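Local coordinates for 14L protein (Yaba-like disease virus, PDB 4EKX) that probably binds interleukin-18 through an immunoglobulin-like domain and acts as a viral decoy that keeps the cytokine from its receptor, at residues Trp37-Asn42 with Ala73-Thr78; Ser52-Arg57 with Asp82-Glu87; Val7-Pro12 with Glu102-Ser107. The protein carries 2 engineered substitutions. All blocks are in the same frame, centred on the assembly; numbering follows the deposited sequence.

Contact 1 of 3, residues Trp37-Asn42 with Ala73-Thr78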
loop_
_atom_site.group_PDB
_atom_site.type_symbol
_atom_site.label_atom_id
_atom_site.label_comp_id
_atom_site.label_asym_id
_atom_site.label_seq_id
_atom_site.Cartn_x
_atom_site.Cartn_y
_atom_site.Cartn_z
ATOM N N TRP D 37 -16.690 -1.697 -4.486
ATOM C CA TRP D 37 -17.454 -0.712 -3.751
ATOM C C TRP D 37 -18.901 -0.578 -4.247
ATOM O O TRP D 37 -19.189 -0.757 -5.436
ATOM C CB TRP D 37 -16.732 0.642 -3.831
ATOM C CG TRP D 37 -15.447 0.666 -3.018
ATOM C CD1 TRP D 37 -14.192 0.303 -3.435
ATOM C CD2 TRP D 37 -15.324 1.045 -1.653
ATOM N NE1 TRP D 37 -13.285 0.447 -2.398
ATOM C CE2 TRP D 37 -13.958 0.897 -1.291
ATOM C CE3 TRP D 37 -16.233 1.497 -0.687
ATOM C CZ2 TRP D 37 -13.483 1.222 -0.022
ATOM C CZ3 TRP D 37 -15.762 1.800 0.580
ATOM C CH2 TRP D 37 -14.396 1.658 0.902
ATOM N N ILE D 38 -19.795 -0.285 -3.302
ATOM C CA ILE D 38 -21.175 0.096 -3.592
ATOM C C ILE D 38 -21.416 1.435 -2.903
ATOM O O ILE D 38 -21.134 1.590 -1.708
ATOM C CB ILE D 38 -22.185 -0.954 -3.083
ATOM C CG1 ILE D 38 -21.982 -2.283 -3.829
ATOM C CG2 ILE D 38 -23.627 -0.433 -3.249
ATOM C CD1 ILE D 38 -22.934 -3.420 -3.394
ATOM N N ILE D 39 -21.906 2.396 -3.678
ATOM C CA ILE D 39 -22.133 3.762 -3.204
ATOM C C ILE D 39 -23.602 3.890 -2.850
ATOM O O ILE D 39 -24.477 3.756 -3.714
ATOM C CB ILE D 39 -21.778 4.790 -4.286
ATOM C CG1 ILE D 39 -20.405 4.492 -4.890
ATOM C CG2 ILE D 39 -21.826 6.217 -3.727
ATOM C CD1 ILE D 39 -19.279 4.383 -3.854
ATOM N N GLY D 40 -23.874 4.125 -1.571
ATOM C CA GLY D 40 -25.235 4.148 -1.084
ATOM C C GLY D 40 -25.841 2.758 -1.123
ATOM O O GLY D 40 -25.142 1.757 -0.940
ATOM N N LYS D 41 -27.143 2.695 -1.377
ATOM C CA LYS D 41 -27.860 1.427 -1.297
ATOM C C LYS D 41 -27.469 0.383 -2.341
ATOM O O LYS D 41 -27.349 -0.798 -2.011
ATOM C CB LYS D 41 -29.372 1.658 -1.334
ATOM C CG LYS D 41 -29.991 1.847 0.041
ATOM N N ASN D 42 -27.290 0.790 -3.594
ATOM C CA ASN D 42 -27.175 -0.216 -4.657
ATOM C C ASN D 42 -26.448 0.179 -5.939
ATOM O O ASN D 42 -26.612 -0.478 -6.971
ATOM C CB ASN D 42 -28.569 -0.753 -4.997
ATOM C CG ASN D 42 -29.514 0.337 -5.479
ATOM O OD1 ASN D 42 -29.088 1.455 -5.796
ATOM N ND2 ASN D 42 -30.800 0.012 -5.551
ATOM N N ALA D 73 -9.679 -3.186 -3.558
ATOM C CA ALA D 73 -10.280 -2.157 -4.396
ATOM C C ALA D 73 -10.143 -0.830 -3.688
ATOM O O ALA D 73 -10.570 -0.696 -2.540
ATOM C CB ALA D 73 -11.751 -2.468 -4.683
ATOM N N ASP D 74 -9.548 0.147 -4.364
ATOM C CA ASP D 74 -9.492 1.501 -3.813
ATOM C C ASP D 74 -10.618 2.357 -4.406
ATOM O O ASP D 74 -10.951 2.251 -5.600
ATOM C CB ASP D 74 -8.140 2.174 -4.078
ATOM C CG ASP D 74 -6.983 1.517 -3.322
ATOM O OD1 ASP D 74 -7.222 0.655 -2.447
ATOM O OD2 ASP D 74 -5.823 1.884 -3.605
ATOM N N LEU D 75 -11.191 3.205 -3.562
ATOM C CA LEU D 75 -12.199 4.158 -4.007
ATOM C C LEU D 75 -11.605 5.557 -3.844
ATOM O O LEU D 75 -11.119 5.918 -2.767
ATOM C CB LEU D 75 -13.484 3.996 -3.194
ATOM C CG LEU D 75 -14.676 4.868 -3.613
ATOM C CD1 LEU D 75 -15.218 4.440 -4.981
ATOM C CD2 LEU D 75 -15.770 4.789 -2.554
ATOM N N ILE D 76 -11.611 6.320 -4.930
ATOM C CA ILE D 76 -10.971 7.628 -4.943
ATOM C C ILE D 76 -12.048 8.688 -5.088
ATOM O O ILE D 76 -12.854 8.634 -6.019
ATOM C CB ILE D 76 -9.956 7.775 -6.104
ATOM C CG1 ILE D 76 -8.860 6.718 -6.006
ATOM C CG2 ILE D 76 -9.336 9.175 -6.115
ATOM C CD1 ILE D 76 -9.160 5.467 -6.774
ATOM N N LEU D 77 -12.067 9.626 -4.145
ATOM C CA LEU D 77 -13.046 10.705 -4.143
ATOM C C LEU D 77 -12.345 12.003 -4.475
ATOM O O LEU D 77 -11.311 12.339 -3.886
ATOM C CB LEU D 77 -13.707 10.853 -2.769
ATOM C CG LEU D 77 -14.765 9.830 -2.355
ATOM C CD1 LEU D 77 -14.154 8.447 -2.239
ATOM C CD2 LEU D 77 -15.407 10.247 -1.039
ATOM N N THR D 78 -12.919 12.730 -5.424
ATOM C CA THR D 78 -12.437 14.045 -5.801
ATOM C C THR D 78 -13.619 15.001 -5.865
ATOM O O THR D 78 -14.776 14.571 -5.917
ATOM C CB THR D 78 -11.744 14.020 -7.171
ATOM O OG1 THR D 78 -12.581 13.342 -8.120
ATOM C CG2 THR D 78 -10.402 13.316 -7.074
#
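The indole of Trp37 is gripped from two directions by the facing strand: Ala73 takes its N-H at the edge, and Leu75 lies over one face. NE1 donates to Ala73 O over 2.9 Å in a fairly straight bond, 162° at the hydrogen. The oxygen sits close to the ring plane, but the ring nitrogen stands above the carbonyl plane of Ala73, so the bond does not use a lone-pair direction. Beside it, Ala73 CB packs at 3.9 Å from Trp37 CD1. The Leu75 contact is of another kind. Its CB stands over the five-membered ring, 3.6 Å from the centroid of that ring and only 6° off the normal, a clear CH-pi contact.

In an immunoglobulin-like sandwich this is the place of the core tryptophan. Strand 34-39 belongs to one sheet and strand 72-78 to the other, with short axes 9.0 Å apart at closest approach, and Trp37 also packs on Cys23 and Cys91, the two halves of the disulfide that pins the sheets together. Its NE1 bond thus ties a buried donor to the backbone of the opposite sheet.

Leu75 serves a second neighbour as well. With CG anti to the backbone N (chi1 -176°), the branch runs out across the gap, and CD2 lies above the indole plane on the same face as CB, just outside the rim, 3.8 Å from Trp37 CE3. The same methyl meets the end of Ile39 tip to tip, 3.8 Å from Ile39 CD1. Tyr54 of strand 54-58 touches both Ile39 and Leu75.

Contact 2 of 3, residues Ser52-Arg57 with Asp82-Glu87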
loop_
_atom_site.group_PDB
_atom_site.type_symbol
_atom_site.label_atom_id
_atom_site.label_comp_id
_atom_site.label_asym_id
_atom_site.label_seq_id
_atom_site.Cartn_x
_atom_site.Cartn_y
_atom_site.Cartn_z
ATOM N N SER D 52 -19.090 12.069 -11.225
ATOM C CA SER D 52 -19.740 11.854 -9.939
ATOM C C SER D 52 -18.779 12.188 -8.799
ATOM O O SER D 52 -19.201 12.477 -7.681
ATOM C CB SER D 52 -20.220 10.406 -9.815
ATOM O OG SER D 52 -19.129 9.522 -9.594
ATOM N N GLY D 53 -17.484 12.150 -9.094
ATOM C CA GLY D 53 -16.469 12.380 -8.080
ATOM C C GLY D 53 -15.917 11.092 -7.507
ATOM O O GLY D 53 -14.982 11.115 -6.697
ATOM N N TYR D 54 -16.497 9.966 -7.925
ATOM C CA TYR D 54 -16.019 8.658 -7.484
ATOM C C TYR D 54 -15.258 7.960 -8.603
ATOM O O TYR D 54 -15.677 7.980 -9.758
ATOM C CB TYR D 54 -17.181 7.769 -7.053
ATOM C CG TYR D 54 -17.901 8.215 -5.797
ATOM C CD1 TYR D 54 -17.438 7.838 -4.541
ATOM C CD2 TYR D 54 -19.058 8.989 -5.867
ATOM C CE1 TYR D 54 -18.092 8.222 -3.388
ATOM C CE2 TYR D 54 -19.725 9.381 -4.715
ATOM C CZ TYR D 54 -19.236 8.990 -3.477
ATOM O OH TYR D 54 -19.885 9.361 -2.320
ATOM N N ARG D 55 -14.122 7.367 -8.260
ATOM C CA ARG D 55 -13.424 6.494 -9.190
ATOM C C ARG D 55 -12.988 5.246 -8.423
ATOM O O ARG D 55 -12.598 5.331 -7.264
ATOM C CB ARG D 55 -12.217 7.205 -9.801
ATOM C CG ARG D 55 -11.448 6.361 -10.806
ATOM C CD ARG D 55 -10.414 7.170 -11.578
ATOM N NE ARG D 55 -9.396 7.760 -10.711
ATOM C CZ ARG D 55 -8.308 7.124 -10.292
ATOM N NH1 ARG D 55 -8.092 5.865 -10.649
ATOM N NH2 ARG D 55 -7.435 7.746 -9.510
ATOM N N GLU D 56 -13.097 4.088 -9.053
ATOM C CA GLU D 56 -12.676 2.858 -8.398
ATOM C C GLU D 56 -11.463 2.257 -9.088
ATOM O O GLU D 56 -11.372 2.243 -10.317
ATOM C CB GLU D 56 -13.818 1.843 -8.370
ATOM C CG GLU D 56 -13.477 0.557 -7.643
ATOM C CD GLU D 56 -14.649 -0.389 -7.623
ATOM O OE1 GLU D 56 -15.158 -0.702 -8.717
ATOM O OE2 GLU D 56 -15.068 -0.804 -6.522
ATOM N N ARG D 57 -10.533 1.755 -8.288
ATOM C CA ARG D 57 -9.393 1.049 -8.826
ATOM C C ARG D 57 -9.398 -0.363 -8.269
ATOM O O ARG D 57 -9.095 -0.577 -7.097
ATOM C CB ARG D 57 -8.095 1.758 -8.443
ATOM C CG ARG D 57 -6.843 1.037 -8.895
ATOM N N ASP D 82 -20.765 17.663 0.300
ATOM C CA ASP D 82 -21.343 17.199 1.555
ATOM C C ASP D 82 -22.092 15.889 1.369
ATOM O O ASP D 82 -22.069 15.030 2.248
ATOM C CB ASP D 82 -22.271 18.242 2.167
ATOM C CG ASP D 82 -21.519 19.317 2.922
ATOM O OD1 ASP D 82 -20.384 19.054 3.364
ATOM O OD2 ASP D 82 -22.067 20.425 3.076
ATOM N N GLU D 83 -22.767 15.740 0.231
ATOM C CA GLU D 83 -23.451 14.486 -0.055
ATOM C C GLU D 83 -22.473 13.311 -0.008
ATOM O O GLU D 83 -22.791 12.259 0.537
ATOM C CB GLU D 83 -24.175 14.523 -1.405
ATOM C CG GLU D 83 -24.852 13.190 -1.750
ATOM C CD GLU D 83 -25.523 13.187 -3.114
ATOM O OE1 GLU D 83 -26.118 12.149 -3.482
ATOM O OE2 GLU D 83 -25.456 14.216 -3.818
ATOM N N MET D 84 -21.291 13.500 -0.585
ATOM C CA MET D 84 -20.260 12.461 -0.586
ATOM C C MET D 84 -19.700 12.230 0.815
ATOM O O MET D 84 -19.408 11.088 1.194
ATOM C CB MET D 84 -19.126 12.835 -1.543
ATOM C CG MET D 84 -19.558 12.890 -2.999
ATOM S SD MET D 84 -18.343 13.673 -4.085
ATOM C CE MET D 84 -17.012 12.477 -4.006
ATOM N N ARG D 85 -19.538 13.316 1.574
ATOM C CA ARG D 85 -19.027 13.225 2.945
ATOM C C ARG D 85 -19.969 12.428 3.840
ATOM O O ARG D 85 -19.525 11.745 4.763
ATOM C CB ARG D 85 -18.794 14.619 3.544
ATOM C CG ARG D 85 -17.616 15.363 2.949
ATOM C CD ARG D 85 -17.414 16.739 3.584
ATOM N NE ARG D 85 -16.384 17.488 2.871
ATOM C CZ ARG D 85 -16.630 18.385 1.920
ATOM N NH1 ARG D 85 -17.880 18.673 1.578
ATOM N NH2 ARG D 85 -15.628 19.003 1.313
ATOM N N ASN D 86 -21.266 12.502 3.547
ATOM C CA ASN D 86 -22.285 11.863 4.375
ATOM C C ASN D 86 -22.802 10.533 3.814
ATOM O O ASN D 86 -23.627 9.868 4.441
ATOM C CB ASN D 86 -23.457 12.820 4.607
ATOM C CG ASN D 86 -23.059 14.042 5.409
ATOM O OD1 ASN D 86 -22.129 13.992 6.215
ATOM N ND2 ASN D 86 -23.765 15.149 5.195
ATOM N N GLU D 87 -22.300 10.153 2.643
ATOM C CA GLU D 87 -22.749 8.950 1.946
ATOM C C GLU D 87 -22.254 7.696 2.658
ATOM O O GLU D 87 -21.100 7.635 3.088
ATOM C CB GLU D 87 -22.220 8.965 0.509
ATOM C CG GLU D 87 -22.771 7.878 -0.396
ATOM C CD GLU D 87 -24.179 8.178 -0.865
ATOM O OE1 GLU D 87 -24.368 9.183 -1.588
ATOM O OE2 GLU D 87 -25.094 7.416 -0.496
HETATM O O HOH W 1 -22.278 10.396 -2.763
#
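Met84 points from its short helix at Tyr54 and touches it along most of its length, the two side chains sliding past each other in opposite directions. Met84 CB starts at the phenol oxygen, 3.6 Å from Tyr54 OH. CG keeps to the same corner of the ring and lies 3.9 Å from Tyr54 CE2. Next comes SD, near Ser52 O and oblique to the ring, a Met-aromatic contact. Up to here the chain is nearly extended; the bend at chi3, 67°, then turns the methyl in over the ring. CE ends 4.2 Å from the Tyr54 centroid, 13° off the normal, as a CH-pi donor, and also rests 3.6 Å from Gly53 O. Gly53, with its positive phi, offers only backbone here.

The turn before the strand is braced by Ser52: its OG accepts from Tyr54 N at 3.1 Å, forming an ST turn. At the far end of the ring, Glu87 CB packs near the hydroxyl, and a water in the ring plane joins the two residues. It lies 2.6 Å from Tyr54 OH and donates to Glu87 OE1 at 2.7 Å. No direct hydrogen bond crosses between the segments, so helix 82-86 is seated on the edge strand 54-58 by dispersion and a polarisable thioether, with one water supplying the polar link.

Contact 3 of 3, residues Val7-Pro12 with Glu102-Ser107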
loop_
_atom_site.group_PDB
_atom_site.type_symbol
_atom_site.label_atom_id
_atom_site.label_comp_id
_atom_site.label_asym_id
_atom_site.label_seq_id
_atom_site.Cartn_x
_atom_site.Cartn_y
_atom_site.Cartn_z
ATOM N N VAL D 7 -13.362 -8.505 5.394
ATOM C CA VAL D 7 -13.213 -7.380 4.488
ATOM C C VAL D 7 -12.917 -6.179 5.379
ATOM O O VAL D 7 -13.465 -6.055 6.470
ATOM C CB VAL D 7 -14.469 -7.183 3.596
ATOM C CG1 VAL D 7 -15.715 -6.922 4.443
ATOM C CG2 VAL D 7 -14.248 -6.073 2.577
ATOM N N ASN D 8 -11.987 -5.341 4.956
ATOM C CA ASN D 8 -11.501 -4.297 5.839
ATOM C C ASN D 8 -11.317 -3.017 5.036
ATOM O O ASN D 8 -10.848 -3.073 3.908
ATOM C CB ASN D 8 -10.169 -4.745 6.490
ATOM C CG ASN D 8 -10.204 -6.212 6.995
ATOM O OD1 ASN D 8 -10.451 -6.466 8.177
ATOM N ND2 ASN D 8 -9.941 -7.169 6.098
ATOM N N ILE D 9 -11.700 -1.874 5.608
ATOM C CA ILE D 9 -11.517 -0.569 4.953
ATOM C C ILE D 9 -10.525 0.308 5.719
ATOM O O ILE D 9 -10.661 0.516 6.928
ATOM C CB ILE D 9 -12.851 0.215 4.863
ATOM C CG1 ILE D 9 -13.901 -0.548 4.061
ATOM C CG2 ILE D 9 -12.630 1.627 4.268
ATOM C CD1 ILE D 9 -15.266 0.135 4.089
ATOM N N HIS D 10 -9.515 0.823 5.025
ATOM C CA HIS D 10 -8.674 1.851 5.615
ATOM C C HIS D 10 -9.093 3.203 5.067
ATOM O O HIS D 10 -9.291 3.353 3.861
ATOM C CB HIS D 10 -7.206 1.623 5.304
ATOM C CG HIS D 10 -6.560 0.606 6.191
ATOM N ND1 HIS D 10 -6.893 -0.735 6.151
ATOM C CD2 HIS D 10 -5.625 0.737 7.157
ATOM C CE1 HIS D 10 -6.168 -1.387 7.044
ATOM N NE2 HIS D 10 -5.395 -0.516 7.670
ATOM N N VAL D 11 -9.238 4.177 5.960
ATOM C CA VAL D 11 -9.615 5.526 5.548
ATOM C C VAL D 11 -8.588 6.538 6.040
ATOM O O VAL D 11 -7.903 6.305 7.041
ATOM C CB VAL D 11 -11.013 5.933 6.088
ATOM C CG1 VAL D 11 -12.104 5.062 5.469
ATOM C CG2 VAL D 11 -11.045 5.844 7.608
ATOM N N PRO D 12 -8.468 7.672 5.334
ATOM C CA PRO D 12 -7.551 8.693 5.853
ATOM C C PRO D 12 -8.186 9.433 7.031
ATOM O O PRO D 12 -9.405 9.652 7.030
ATOM C CB PRO D 12 -7.362 9.632 4.660
ATOM C CG PRO D 12 -8.666 9.540 3.904
ATOM C CD PRO D 12 -9.170 8.107 4.108
ATOM N N GLU D 102 -18.371 -4.240 4.733
ATOM C CA GLU D 102 -17.996 -3.239 5.708
ATOM C C GLU D 102 -18.345 -1.889 5.103
ATOM O O GLU D 102 -18.321 -1.722 3.883
ATOM C CB GLU D 102 -16.498 -3.315 6.023
ATOM C CG GLU D 102 -16.067 -2.380 7.129
ATOM C CD GLU D 102 -16.717 -2.719 8.457
ATOM O OE1 GLU D 102 -16.861 -3.924 8.765
ATOM O OE2 GLU D 102 -17.096 -1.780 9.190
ATOM N N SER D 103 -18.667 -0.916 5.943
ATOM C CA SER D 103 -19.068 0.379 5.417
ATOM C C SER D 103 -18.488 1.504 6.245
ATOM O O SER D 103 -18.005 1.289 7.357
ATOM C CB SER D 103 -20.596 0.493 5.341
ATOM O OG SER D 103 -21.179 0.455 6.631
ATOM N N VAL D 104 -18.525 2.705 5.680
ATOM C CA VAL D 104 -18.035 3.884 6.373
ATOM C C VAL D 104 -18.778 5.115 5.874
ATOM O O VAL D 104 -19.174 5.188 4.708
ATOM C CB VAL D 104 -16.503 4.066 6.170
ATOM C CG1 VAL D 104 -16.166 4.243 4.695
ATOM C CG2 VAL D 104 -15.981 5.243 6.996
ATOM N N ILE D 105 -18.995 6.057 6.787
ATOM C CA ILE D 105 -19.486 7.379 6.450
ATOM C C ILE D 105 -18.381 8.343 6.859
ATOM O O ILE D 105 -18.107 8.521 8.045
ATOM C CB ILE D 105 -20.795 7.701 7.188
ATOM C CG1 ILE D 105 -21.920 6.803 6.666
ATOM C CG2 ILE D 105 -21.170 9.191 7.034
ATOM C CD1 ILE D 105 -23.221 6.951 7.415
ATOM N N LEU D 106 -17.737 8.944 5.867
ATOM C CA LEU D 106 -16.539 9.742 6.103
ATOM C C LEU D 106 -16.696 10.889 7.104
ATOM O O LEU D 106 -15.815 11.104 7.930
ATOM C CB LEU D 106 -15.956 10.234 4.773
ATOM C CG LEU D 106 -15.472 9.037 3.944
ATOM C CD1 LEU D 106 -15.142 9.437 2.509
ATOM C CD2 LEU D 106 -14.273 8.387 4.634
ATOM N N SER D 107 -17.805 11.621 7.045
ATOM C CA SER D 107 -17.986 12.752 7.954
ATOM C C SER D 107 -17.868 12.318 9.416
ATOM O O SER D 107 -17.450 13.100 10.270
ATOM C CB SER D 107 -19.327 13.458 7.707
ATOM O OG SER D 107 -20.410 12.554 7.860
#
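The backbone of Glu102 is hydrogen-bonded to Cys91 in its own sheet, and from the facing strand Ile9 lays its methyl against the same residue as plain packing, CD1 3.6 Å from Glu102 O. No hydrogen bond joins 7-12 to 102-107, although the two strands run nearly parallel, 20° apart, with their short axes approaching to 7.1 Å. Side chains fill the gap. Glu102 contributes its aliphatic part: CG is anti to the backbone N (chi1 -175°) and swings across Ile9, bringing it 4.0 Å from Ile9 CD1. Val7 comes in on the backbone side of the same residue, its CG1 lying 3.8 Å from Glu102 N.

Further along, the contact becomes purely hydrocarbon. Ile9 CD1 also reaches Val104 CG1 at 4.2 Å. Val11 and Val104 meet tip to tip, CG1 to CG2, again at 4.2 Å. The same Val11 CG1 slides past Leu106, 4.1 Å from its CD2.

Within this chain these two strands are the edges of opposite sheets in the sandwich, and their contact closes one side of it. Strand 18-26 flanks 7-12, strand 89-94 flanks 100-104, and Ile109 of helix 106-110 packs on both Val11 and Val104, while His10 to Pro12 pair antiparallel with a strand of the second subunit, carrying the sheet across the interface.

In the fold
Contacts 1 and 3 are buried and both bridge the two sheets: contact 1 through the middle of the sandwich, contact 3 between the outermost strands of this chain's sheets. They meet where Ile9 CD1 packs against Trp37 CH2. Contact 2 lies nearer the surface, at the end of the sandwich, and shares with contact 1 the sheet in which strands 54-58 and 72-78 are neighbours; Glu56 OE2 takes the backbone N-H of Trp37. Chemistry follows place. Contact 1 combines a buried hydrogen bond with ring packing, contact 2 admits water and sulfur, and contact 3 is almost wholly aliphatic. Contacts 2 and 3 are joined by Ser107, which probably hydrogen-bonds Asn86 and Arg85.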